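Long-range contacts in penicillin-binding protein PbpB (Mycobacterium tuberculosis, PDB 6KGV), which synthesises cross-linked peptidoglycan from lipid intermediates, its penicillin-sensitive transpeptidase domain joining the peptide subunits of the cell wall: residues V493-F498 and M514-A519; P267-K272 and A473-T478; V304-E309 and S325-L330. All blocks are in the same frame, centred on the assembly; numbering follows the deposited sequence.

Interaction 1: V493-F498 and M514-A519. With AXL (2-{1-[2-amino-2-(4-hydroxy-phenyl)-acetylamino]-2-oxo-ethyl}-5,5-dimethyl-thiazolidine-4-carboxylic acid), chain F.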
loop_
_atom_site.group_PDB
_atom_site.type_symbol
_atom_site.label_atom_id
_atom_site.label_comp_id
_atom_site.label_asym_id
_atom_site.label_seq_id
_atom_site.Cartn_x
_atom_site.Cartn_y
_atom_site.Cartn_z
ATOM N N VAL A 493 -11.356 10.936 -14.819
ATOM C CA VAL A 493 -10.768 11.167 -13.498
ATOM C C VAL A 493 -10.474 9.812 -12.870
ATOM O O VAL A 493 -11.395 9.018 -12.634
ATOM C CB VAL A 493 -11.689 12.004 -12.597
ATOM C CG1 VAL A 493 -10.982 12.352 -11.280
ATOM C CG2 VAL A 493 -12.145 13.277 -13.329
ATOM N N TYR A 494 -9.199 9.554 -12.575
ATOM C CA TYR A 494 -8.773 8.222 -12.170
ATOM C C TYR A 494 -7.972 8.235 -10.878
ATOM O O TYR A 494 -7.279 9.201 -10.561
ATOM C CB TYR A 494 -7.917 7.556 -13.253
ATOM C CG TYR A 494 -8.526 7.601 -14.632
ATOM C CD1 TYR A 494 -9.646 6.839 -14.945
ATOM C CD2 TYR A 494 -7.969 8.386 -15.627
ATOM C CE1 TYR A 494 -10.204 6.872 -16.217
ATOM C CE2 TYR A 494 -8.512 8.423 -16.902
ATOM C CZ TYR A 494 -9.633 7.666 -17.189
ATOM O OH TYR A 494 -10.187 7.703 -18.455
ATOM N N TRP A 495 -8.082 7.141 -10.133
ATOM C CA TRP A 495 -7.030 6.728 -9.218
ATOM C C TRP A 495 -6.082 5.851 -10.013
ATOM O O TRP A 495 -6.516 4.871 -10.621
ATOM C CB TRP A 495 -7.572 5.950 -8.020
ATOM C CG TRP A 495 -8.369 6.761 -7.042
ATOM C CD1 TRP A 495 -7.903 7.731 -6.190
ATOM C CD2 TRP A 495 -9.772 6.637 -6.778
ATOM N NE1 TRP A 495 -8.938 8.232 -5.422
ATOM C CE2 TRP A 495 -10.093 7.579 -5.762
ATOM C CE3 TRP A 495 -10.789 5.830 -7.304
ATOM C CZ2 TRP A 495 -11.385 7.728 -5.264
ATOM C CZ3 TRP A 495 -12.074 5.978 -6.808
ATOM C CH2 TRP A 495 -12.365 6.925 -5.795
ATOM N N ILE A 496 -4.803 6.215 -10.039
ATOM C CA ILE A 496 -3.766 5.401 -10.657
ATOM C C ILE A 496 -3.061 4.644 -9.538
ATOM O O ILE A 496 -2.715 5.236 -8.504
ATOM C CB ILE A 496 -2.776 6.269 -11.453
ATOM C CG1 ILE A 496 -3.503 7.068 -12.547
ATOM C CG2 ILE A 496 -1.658 5.419 -12.010
ATOM C CD1 ILE A 496 -4.427 6.275 -13.418
ATOM N N THR A 497 -2.873 3.335 -9.727
ATOM C CA THR A 497 -2.265 2.476 -8.723
ATOM C C THR A 497 -1.184 1.616 -9.348
ATOM O O THR A 497 -1.241 1.265 -10.534
ATOM C CB THR A 497 -3.287 1.538 -8.055
ATOM O OG1 THR A 497 -4.116 0.945 -9.062
ATOM C CG2 THR A 497 -4.161 2.296 -7.061
ATOM N N PHE A 498 -0.194 1.278 -8.527
ATOM C CA PHE A 498 0.735 0.210 -8.846
ATOM C C PHE A 498 1.061 -0.502 -7.545
ATOM O O PHE A 498 1.155 0.132 -6.492
ATOM C CB PHE A 498 2.016 0.730 -9.530
ATOM C CG PHE A 498 2.834 -0.364 -10.209
ATOM C CD1 PHE A 498 3.720 -1.142 -9.479
ATOM C CD2 PHE A 498 2.696 -0.615 -11.568
ATOM C CE1 PHE A 498 4.462 -2.146 -10.087
ATOM C CE2 PHE A 498 3.437 -1.619 -12.192
ATOM C CZ PHE A 498 4.320 -2.388 -11.444
ATOM N N MET A 514 -0.428 4.936 -4.935
ATOM C CA MET A 514 -1.612 5.497 -5.571
ATOM C C MET A 514 -1.371 6.958 -5.952
ATOM O O MET A 514 -0.819 7.735 -5.172
ATOM C CB MET A 514 -2.858 5.357 -4.663
ATOM C CG MET A 514 -4.146 5.843 -5.325
ATOM S SD MET A 514 -4.390 7.630 -5.073
ATOM C CE MET A 514 -4.944 7.603 -3.360
ATOM N N LEU A 515 -1.762 7.320 -7.171
ATOM C CA LEU A 515 -1.733 8.704 -7.650
ATOM C C LEU A 515 -3.171 9.144 -7.864
ATOM O O LEU A 515 -3.917 8.495 -8.604
ATOM C CB LEU A 515 -0.959 8.850 -8.962
ATOM C CG LEU A 515 0.568 8.822 -9.065
ATOM C CD1 LEU A 515 1.136 7.703 -8.287
ATOM C CD2 LEU A 515 0.985 8.668 -10.524
ATOM N N ASP A 516 -3.566 10.224 -7.209
ATOM C CA ASP A 516 -4.928 10.724 -7.331
ATOM C C ASP A 516 -4.990 11.632 -8.556
ATOM O O ASP A 516 -4.638 12.817 -8.491
ATOM C CB ASP A 516 -5.359 11.453 -6.065
ATOM C CG ASP A 516 -6.786 11.948 -6.157
ATOM O OD1 ASP A 516 -7.406 11.784 -7.239
ATOM O OD2 ASP A 516 -7.285 12.497 -5.161
ATOM N N ASN A 517 -5.440 11.060 -9.673
ATOM C CA ASN A 517 -5.760 11.727 -10.929
ATOM C C ASN A 517 -4.593 12.541 -11.473
ATOM O O ASN A 517 -4.685 13.766 -11.601
ATOM C CB ASN A 517 -6.991 12.620 -10.764
ATOM C CG ASN A 517 -7.583 13.033 -12.111
ATOM O OD1 ASN A 517 -7.736 12.205 -13.025
ATOM N ND2 ASN A 517 -7.887 14.313 -12.251
ATOM N N PRO A 518 -3.486 11.903 -11.820
ATOM C CA PRO A 518 -2.381 12.648 -12.419
ATOM C C PRO A 518 -2.695 13.051 -13.855
ATOM O O PRO A 518 -3.443 12.381 -14.578
ATOM C CB PRO A 518 -1.227 11.642 -12.378
ATOM C CG PRO A 518 -1.931 10.318 -12.617
ATOM C CD PRO A 518 -3.221 10.454 -11.798
ATOM N N ALA A 519 -2.090 14.164 -14.271
ATOM C CA ALA A 519 -2.112 14.560 -15.669
ATOM C C ALA A 519 -1.007 13.884 -16.469
ATOM O O ALA A 519 -1.127 13.766 -17.693
ATOM C CB ALA A 519 -1.983 16.083 -15.776
HETATM C C1 AXL F . -8.116 -1.746 -14.550
HETATM O O1 AXL F . -7.708 -0.790 -13.890
HETATM C C2 AXL F . -8.722 -1.566 -15.938
HETATM C C3 AXL F . -7.604 -1.932 -16.903
HETATM S S4 AXL F . -7.615 -0.992 -18.401
HETATM C C5 AXL F . -6.019 -0.244 -18.189
HETATM C C51 AXL F . -4.988 -0.994 -19.036
HETATM C C52 AXL F . -6.038 1.239 -18.596
HETATM C C6 AXL F . -5.732 -0.370 -16.692
HETATM C C61 AXL F . -4.277 -0.363 -16.352
HETATM O O62 AXL F . -3.667 0.728 -16.358
HETATM O O63 AXL F . -3.734 -1.454 -16.065
HETATM N N7 AXL F . -6.364 -1.586 -16.251
HETATM N N8 AXL F . -9.211 -0.216 -16.181
HETATM C C9 AXL F . -10.478 0.065 -16.540
HETATM O O91 AXL F . -11.289 -0.791 -16.861
HETATM C C10 AXL F . -10.905 1.519 -16.525
HETATM N N11 AXL F . -12.348 1.647 -16.644
HETATM C C12 AXL F . -10.278 2.285 -17.623
HETATM C C13 AXL F . -9.395 3.298 -17.302
HETATM C C14 AXL F . -8.777 4.053 -18.296
HETATM C C15 AXL F . -9.057 3.784 -19.630
HETATM C C16 AXL F . -9.945 2.763 -19.963
HETATM C C17 AXL F . -10.564 2.017 -18.959
HETATM O O18 AXL F . -8.451 4.525 -20.595
#
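Ile496 and Leu515 form a hydrogen-bonded pair in the antiparallel beta hairpin of strands 493-502 and 509-516, two neighbouring strands of the central sheet of the transpeptidase domain. The axes of the two short strand pieces run at 163° to each other, 4.5 Å apart at their closest. Both backbone bonds of the pair are nearly straight: Ile496 N donates to Leu515 O at 2.8 Å, and Leu515 N to Ile496 O at 2.7 Å. Ile496 O also receives a CA-H...O contact from Met514 CA.

Beyond Asp516 the strand ends, and Asn517, with positive phi and psi, no longer follows the sheet. Its amide N makes a weak, bent bond to Tyr494 O, and its side chain takes over the acceptor role. With CG anti to the backbone N (chi1 -165°), Asn517 OD1 comes back to Tyr494 N at 3.1 Å; the donor stands 42° above the carboxamide plane. The flank of that amide is covered by Val493, whose CG1 lies 3.6 Å from Asn517 CG, the two side chains meeting at about a right angle.

Trp495 and Met514 lie on the sheet face shared with Thr497 and Asp516. The methionine chain, bent at chi2 and chi3, brings Met514 SD obliquely to the indole, 3.7 Å from Trp495 CD1, a Met-aromatic contact. Asp516 OD1 is satisfied by Gln481 NE2 from strand 473-483. Outward bonds of the edge facing that strand link Val493 to Gln481, Trp495 to Ala479 and Thr497 to Gly477, so strand 493-502 is bonded along both edges. Near the bound ligand, Tyr494 sets CE1 3.8 Å from AXL C14. On the face of Ile496 and Leu515, Ile496 CG1 rests against the proline ring, 3.5 Å from Pro518 CD.

Interaction 2: P267-K272 and A473-T478. With AXL (2-{1-[2-amino-2-(4-hydroxy-phenyl)-acetylamino]-2-oxo-ethyl}-5,5-dimethyl-thiazolidine-4-carboxylic acid), chain F.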
loop_
_atom_site.group_PDB
_atom_site.type_symbol
_atom_site.label_atom_id
_atom_site.label_comp_id
_atom_site.label_asym_id
_atom_site.label_seq_id
_atom_site.Cartn_x
_atom_site.Cartn_y
_atom_site.Cartn_z
ATOM N N PRO A 267 -9.813 0.320 -6.172
ATOM C CA PRO A 267 -8.477 -0.072 -6.643
ATOM C C PRO A 267 -8.386 -0.152 -8.152
ATOM O O PRO A 267 -7.309 0.082 -8.715
ATOM C CB PRO A 267 -8.273 -1.443 -5.988
ATOM C CG PRO A 267 -9.696 -2.008 -5.909
ATOM C CD PRO A 267 -10.580 -0.817 -5.623
ATOM N N GLY A 268 -9.484 -0.449 -8.833
ATOM C CA GLY A 268 -9.307 -0.734 -10.231
ATOM C C GLY A 268 -8.529 -2.027 -10.406
ATOM O O GLY A 268 -8.559 -2.926 -9.567
ATOM N N SER A 269 -7.783 -2.090 -11.499
ATOM C CA SER A 269 -7.175 -3.326 -11.964
ATOM C C SER A 269 -6.128 -3.906 -11.025
ATOM O O SER A 269 -5.767 -5.074 -11.201
ATOM C CB SER A 269 -6.552 -3.099 -13.332
ATOM O OG SER A 269 -7.577 -2.943 -14.265
ATOM N N VAL A 270 -5.623 -3.156 -10.038
ATOM C CA VAL A 270 -4.719 -3.817 -9.101
ATOM C C VAL A 270 -5.459 -4.850 -8.275
ATOM O O VAL A 270 -4.832 -5.740 -7.700
ATOM C CB VAL A 270 -4.001 -2.841 -8.163
ATOM C CG1 VAL A 270 -2.992 -2.039 -8.948
ATOM C CG2 VAL A 270 -5.017 -1.947 -7.456
ATOM N N ASN A 271 -6.783 -4.759 -8.204
ATOM C CA ASN A 271 -7.546 -5.815 -7.564
ATOM C C ASN A 271 -7.452 -7.143 -8.309
ATOM O O ASN A 271 -7.816 -8.174 -7.748
ATOM C CB ASN A 271 -9.004 -5.387 -7.456
ATOM C CG ASN A 271 -9.704 -6.029 -6.293
ATOM O OD1 ASN A 271 -9.179 -6.044 -5.180
ATOM N ND2 ASN A 271 -10.898 -6.576 -6.537
ATOM N N LYS A 272 -6.989 -7.152 -9.558
ATOM C CA LYS A 272 -7.042 -8.383 -10.328
ATOM C C LYS A 272 -6.153 -9.472 -9.751
ATOM O O LYS A 272 -6.256 -10.618 -10.192
ATOM C CB LYS A 272 -6.679 -8.104 -11.788
ATOM C CG LYS A 272 -7.756 -7.309 -12.540
ATOM C CD LYS A 272 -7.329 -7.012 -13.986
ATOM C CE LYS A 272 -8.437 -6.307 -14.792
ATOM N NZ LYS A 272 -7.944 -5.763 -16.103
ATOM N N ALA A 473 7.858 -7.917 -10.316
ATOM C CA ALA A 473 6.504 -8.374 -10.607
ATOM C C ALA A 473 5.537 -7.385 -9.983
ATOM O O ALA A 473 5.757 -6.927 -8.862
ATOM C CB ALA A 473 6.244 -9.782 -10.053
ATOM N N GLY A 474 4.474 -7.059 -10.703
ATOM C CA GLY A 474 3.565 -6.052 -10.208
ATOM C C GLY A 474 2.302 -6.011 -11.031
ATOM O O GLY A 474 2.069 -6.866 -11.886
ATOM N N LYS A 475 1.468 -5.015 -10.740
ATOM C CA LYS A 475 0.217 -4.832 -11.464
ATOM C C LYS A 475 -0.114 -3.344 -11.453
ATOM O O LYS A 475 0.004 -2.692 -10.407
ATOM C CB LYS A 475 -0.925 -5.654 -10.840
ATOM C CG LYS A 475 -2.272 -5.518 -11.543
ATOM C CD LYS A 475 -2.239 -6.229 -12.922
ATOM C CE LYS A 475 -3.495 -5.967 -13.746
ATOM N NZ LYS A 475 -3.462 -4.607 -14.376
ATOM N N THR A 476 -0.482 -2.819 -12.628
ATOM C CA THR A 476 -0.970 -1.456 -12.804
ATOM C C THR A 476 -2.458 -1.376 -12.460
ATOM O O THR A 476 -3.184 -2.379 -12.496
ATOM C CB THR A 476 -0.761 -0.991 -14.252
ATOM O OG1 THR A 476 -1.227 -2.014 -15.148
ATOM C CG2 THR A 476 0.730 -0.679 -14.551
ATOM N N GLY A 477 -2.913 -0.166 -12.127
ATOM C CA GLY A 477 -4.340 0.084 -11.995
ATOM C C GLY A 477 -4.791 1.449 -12.493
ATOM O O GLY A 477 -4.082 2.447 -12.322
ATOM N N THR A 478 -5.978 1.510 -13.096
ATOM C CA THR A 478 -6.622 2.778 -13.477
ATOM C C THR A 478 -8.102 2.649 -13.108
ATOM O O THR A 478 -8.880 2.042 -13.853
ATOM C CB THR A 478 -6.466 3.103 -14.967
ATOM O OG1 THR A 478 -5.087 3.063 -15.355
ATOM C CG2 THR A 478 -6.993 4.506 -15.275
HETATM C C1 AXL F . -8.116 -1.746 -14.550
HETATM O O1 AXL F . -7.708 -0.790 -13.890
HETATM C C2 AXL F . -8.722 -1.566 -15.938
HETATM C C3 AXL F . -7.604 -1.932 -16.903
HETATM S S4 AXL F . -7.615 -0.992 -18.401
HETATM C C5 AXL F . -6.019 -0.244 -18.189
HETATM C C51 AXL F . -4.988 -0.994 -19.036
HETATM C C52 AXL F . -6.038 1.239 -18.596
HETATM C C6 AXL F . -5.732 -0.370 -16.692
HETATM C C61 AXL F . -4.277 -0.363 -16.352
HETATM O O62 AXL F . -3.667 0.728 -16.358
HETATM O O63 AXL F . -3.734 -1.454 -16.065
HETATM N N7 AXL F . -6.364 -1.586 -16.251
HETATM N N8 AXL F . -9.211 -0.216 -16.181
HETATM C C9 AXL F . -10.478 0.065 -16.540
HETATM O O91 AXL F . -11.289 -0.791 -16.861
HETATM C C10 AXL F . -10.905 1.519 -16.525
HETATM N N11 AXL F . -12.348 1.647 -16.644
HETATM C C12 AXL F . -10.278 2.285 -17.623
HETATM C C13 AXL F . -9.395 3.298 -17.302
HETATM C C14 AXL F . -8.777 4.053 -18.296
HETATM C C15 AXL F . -9.057 3.784 -19.630
HETATM C C16 AXL F . -9.945 2.763 -19.963
HETATM C C17 AXL F . -10.564 2.017 -18.959
HETATM O O18 AXL F . -8.451 4.525 -20.595
#
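The acylated active site of the transpeptidase lies where 267-272 meets strand 473-478: Ser269, by similarity the acyl-ester nucleophile, has its OG bonded covalently to AXL C1. The ligand's carbonyl oxygen O1 is gripped by two backbone amides, Ser269 N at 2.7 Å and Thr478 N at 3.0 Å, the latter nearly straight at 167°. This pair forms the oxyanion hole, one amide from each segment.

No hydrogen bond joins the segments directly; they meet by packing. Val270 CG1 presses on the strand backbone, 3.4 Å from Lys475 O, and Ser269 CB sits 3.5 Å from Thr476 O. The Lys475 chain, bent at chi2 and chi4, folds alongside Ser269 O, and its NZ donates back to Thr476 O. Lys272, extended beyond CG, crosses it obliquely. Lys272 NZ stays 4.9 Å from Lys475 NZ, and both are hydrogen-bonded to Ser324 OG. The ligand carboxylate is held by two strand hydroxyls, Thr476 OG1 to AXL O63 at 2.7 Å and Thr478 OG1 to AXL O62 at 2.9 Å; Thr476 OG1 is also hydrogen-bonded to Thr461 OG1. Ser269 and Lys272 fit the SxxK motif, and Lys475 to Gly477 the KTG motif, of penicillin-binding transpeptidase active sites.

Interaction 3: V304-E309 and S325-L330. With CO (cobalt (II) ion), chain D; AXL (2-{1-[2-amino-2-(4-hydroxy-phenyl)-acetylamino]-2-oxo-ethyl}-5,5-dimethyl-thiazolidine-4-carboxylic acid), chain F.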
loop_
_atom_site.group_PDB
_atom_site.type_symbol
_atom_site.label_atom_id
_atom_site.label_comp_id
_atom_site.label_asym_id
_atom_site.label_seq_id
_atom_site.Cartn_x
_atom_site.Cartn_y
_atom_site.Cartn_z
ATOM N N VAL A 304 -19.127 -4.798 -20.360
ATOM C CA VAL A 304 -17.752 -4.549 -19.949
ATOM C C VAL A 304 -16.870 -4.561 -21.183
ATOM O O VAL A 304 -16.937 -5.489 -21.998
ATOM C CB VAL A 304 -17.270 -5.587 -18.919
ATOM C CG1 VAL A 304 -15.898 -5.206 -18.397
ATOM C CG2 VAL A 304 -18.253 -5.660 -17.783
ATOM N N HIS A 305 -16.026 -3.544 -21.297
ATOM C CA HIS A 305 -15.168 -3.300 -22.439
ATOM C C HIS A 305 -13.718 -3.386 -21.977
ATOM O O HIS A 305 -13.416 -3.159 -20.804
ATOM C CB HIS A 305 -15.478 -1.906 -23.019
ATOM C CG HIS A 305 -15.312 -1.796 -24.503
ATOM N ND1 HIS A 305 -16.383 -1.825 -25.372
ATOM C CD2 HIS A 305 -14.211 -1.614 -25.270
ATOM C CE1 HIS A 305 -15.945 -1.687 -26.611
ATOM N NE2 HIS A 305 -14.632 -1.551 -26.578
ATOM N N ASP A 306 -12.817 -3.740 -22.884
ATOM C CA ASP A 306 -11.399 -3.581 -22.603
ATOM C C ASP A 306 -10.948 -2.171 -22.994
ATOM O O ASP A 306 -11.567 -1.507 -23.828
ATOM C CB ASP A 306 -10.572 -4.634 -23.346
ATOM C CG ASP A 306 -10.557 -5.998 -22.624
ATOM O OD1 ASP A 306 -11.064 -6.092 -21.483
ATOM O OD2 ASP A 306 -10.023 -6.967 -23.196
ATOM N N ALA A 307 -9.848 -1.718 -22.385
ATOM C CA ALA A 307 -9.366 -0.352 -22.598
ATOM C C ALA A 307 -8.890 -0.091 -24.023
ATOM O O ALA A 307 -8.642 1.070 -24.375
ATOM C CB ALA A 307 -8.236 -0.031 -21.621
ATOM N N TRP A 308 -8.743 -1.126 -24.842
ATOM C CA TRP A 308 -8.399 -0.978 -26.245
ATOM C C TRP A 308 -9.389 -1.795 -27.056
ATOM O O TRP A 308 -9.853 -2.844 -26.604
ATOM C CB TRP A 308 -6.949 -1.423 -26.544
ATOM C CG TRP A 308 -6.618 -2.883 -26.220
ATOM C CD1 TRP A 308 -6.357 -3.881 -27.118
ATOM C CD2 TRP A 308 -6.488 -3.478 -24.914
ATOM N NE1 TRP A 308 -6.089 -5.060 -26.458
ATOM C CE2 TRP A 308 -6.159 -4.841 -25.107
ATOM C CE3 TRP A 308 -6.620 -2.994 -23.605
ATOM C CZ2 TRP A 308 -5.965 -5.725 -24.034
ATOM C CZ3 TRP A 308 -6.435 -3.871 -22.545
ATOM C CH2 TRP A 308 -6.107 -5.222 -22.766
ATOM N N GLU A 309 -9.738 -1.299 -28.239
ATOM C CA GLU A 309 -10.623 -2.063 -29.108
ATOM C C GLU A 309 -9.867 -3.246 -29.704
ATOM O O GLU A 309 -8.709 -3.120 -30.122
ATOM C CB GLU A 309 -11.202 -1.175 -30.218
ATOM C CG GLU A 309 -12.233 -0.147 -29.743
ATOM C CD GLU A 309 -13.573 -0.752 -29.306
ATOM O OE1 GLU A 309 -13.958 -1.827 -29.811
ATOM O OE2 GLU A 309 -14.262 -0.138 -28.458
ATOM N N SER A 325 -6.664 -7.173 -19.435
ATOM C CA SER A 325 -7.955 -7.365 -20.091
ATOM C C SER A 325 -9.038 -7.532 -19.025
ATOM O O SER A 325 -9.033 -8.524 -18.284
ATOM C CB SER A 325 -7.894 -8.579 -21.011
ATOM O OG SER A 325 -9.187 -8.934 -21.474
ATOM N N ASN A 326 -9.935 -6.539 -18.920
ATOM C CA ASN A 326 -11.110 -6.656 -18.058
ATOM C C ASN A 326 -11.979 -7.835 -18.479
ATOM O O ASN A 326 -12.427 -8.629 -17.642
ATOM C CB ASN A 326 -11.945 -5.366 -18.106
ATOM C CG ASN A 326 -11.279 -4.179 -17.411
ATOM O OD1 ASN A 326 -10.337 -4.328 -16.644
ATOM N ND2 ASN A 326 -11.799 -2.988 -17.675
ATOM N N VAL A 327 -12.241 -7.947 -19.779
ATOM C CA VAL A 327 -13.036 -9.057 -20.304
ATOM C C VAL A 327 -12.391 -10.388 -19.939
ATOM O O VAL A 327 -13.058 -11.313 -19.461
ATOM C CB VAL A 327 -13.200 -8.908 -21.827
ATOM C CG1 VAL A 327 -13.920 -10.114 -22.431
ATOM C CG2 VAL A 327 -13.927 -7.586 -22.158
ATOM N N GLY A 328 -11.082 -10.506 -20.167
ATOM C CA GLY A 328 -10.400 -11.735 -19.819
ATOM C C GLY A 328 -10.495 -12.036 -18.339
ATOM O O GLY A 328 -10.683 -13.193 -17.940
ATOM N N THR A 329 -10.397 -10.992 -17.502
ATOM C CA THR A 329 -10.495 -11.201 -16.063
ATOM C C THR A 329 -11.877 -11.705 -15.677
ATOM O O THR A 329 -12.004 -12.639 -14.879
ATOM C CB THR A 329 -10.167 -9.914 -15.326
ATOM O OG1 THR A 329 -8.785 -9.566 -15.544
ATOM C CG2 THR A 329 -10.440 -10.085 -13.823
ATOM N N LEU A 330 -12.925 -11.124 -16.260
ATOM C CA LEU A 330 -14.280 -11.559 -15.918
ATOM C C LEU A 330 -14.560 -12.976 -16.418
ATOM O O LEU A 330 -15.221 -13.757 -15.728
ATOM C CB LEU A 330 -15.305 -10.569 -16.472
ATOM C CG LEU A 330 -15.329 -9.254 -15.697
ATOM C CD1 LEU A 330 -16.344 -8.288 -16.300
ATOM C CD2 LEU A 330 -15.614 -9.532 -14.217
HETATM CO CO CO D . -15.674 -1.660 -28.632
HETATM C C1 AXL F . -8.116 -1.746 -14.550
HETATM O O1 AXL F . -7.708 -0.790 -13.890
HETATM C C2 AXL F . -8.722 -1.566 -15.938
HETATM C C3 AXL F . -7.604 -1.932 -16.903
HETATM S S4 AXL F . -7.615 -0.992 -18.401
HETATM C C5 AXL F . -6.019 -0.244 -18.189
HETATM C C51 AXL F . -4.988 -0.994 -19.036
HETATM C C52 AXL F . -6.038 1.239 -18.596
HETATM C C6 AXL F . -5.732 -0.370 -16.692
HETATM C C61 AXL F . -4.277 -0.363 -16.352
HETATM O O62 AXL F . -3.667 0.728 -16.358
HETATM O O63 AXL F . -3.734 -1.454 -16.065
HETATM N N7 AXL F . -6.364 -1.586 -16.251
HETATM N N8 AXL F . -9.211 -0.216 -16.181
HETATM C C9 AXL F . -10.478 0.065 -16.540
HETATM O O91 AXL F . -11.289 -0.791 -16.861
HETATM C C10 AXL F . -10.905 1.519 -16.525
HETATM N N11 AXL F . -12.348 1.647 -16.644
HETATM C C12 AXL F . -10.278 2.285 -17.623
HETATM C C13 AXL F . -9.395 3.298 -17.302
HETATM C C14 AXL F . -8.777 4.053 -18.296
HETATM C C15 AXL F . -9.057 3.784 -19.630
HETATM C C16 AXL F . -9.945 2.763 -19.963
HETATM C C17 AXL F . -10.564 2.017 -18.959
HETATM O O18 AXL F . -8.451 4.525 -20.595
HETATM O O HOH W 1 -8.910 -3.565 -20.278
HETATM O O HOH W 2 -16.265 -3.990 -28.800
#
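Asp306 reaches across to the first turn of helix 326-347 and spends both carboxylate oxygens there. Val327 N donates to Asp306 OD1 at 2.8 Å in a nearly straight bond (173°), and Ser325 OG to Asp306 OD2 at 2.7 Å. Both donors arrive on the syn sides, little out of the carboxylate plane, so the two bonds fix the rotation of the carboxylate; His310 NE2 adds a further bond to OD2. An acidic group here would probably interact favourably with the helix dipole.

Ser325 is the N-cap. With its hydroxyl anti to the backbone N (chi1 169°), Ser325 OG donates a hydrogen bond to Asp306 and accepts one from Gly328 N at 2.8 Å, the capping bond. Its carbonyl O takes Thr329 N and Thr329 OG1 from opposite faces of its plane. Val327 CG2 packs across the aspartate at about a right angle, 3.3 Å from Asp306 OD1.

Farther along, Val304 and Leu330 meet tip to tip, with Val304 CG2 3.6 Å from Leu330 CD1; the leucine's CD1 touches both valine methyls. At the other end Trp308, with CG between the backbone N and the carbonyl carbon (chi1 60°), brings CH2 of its indole obliquely to Ser325 CA, and one ring face carries Asp306 CB, offset toward the rim.

Asn326 turns its amide to the ligand: ND2 lies close to AXL O91, and OD1 takes a bond from Lys272 NZ. On the outer side a cobalt ion is modelled with His305 NE2, both Glu309 carboxylate oxygens and a water as ligands, though its geometry at the histidine is doubtful. Asn326 follows Ser324 by two residues, an SxN pattern at a helix start, consistent with the second conserved motif of penicillin-binding transpeptidases.

Overall arrangement
All three contacts belong to the transpeptidase domain and touch the same bound ligand, but from different elements. Interaction 2 is fully buried and carries the acylated serine; interaction 3 is also buried, although its centre lies about 25 Å from the centre of the chain and its outer end carries a modelled metal ion, whereas interaction 1 is only partly buried. Interactions 1 and 2 share a sheet, in which strands 493-502 and 473-483 are neighbours. Interaction 3 is nested in the chain loop that interaction 2 closes and touches it at the active-site lysine Lys272. Backbone pairing dominates the first, packing the second, and hydrogen bonds between a carboxylate and a helix start the third.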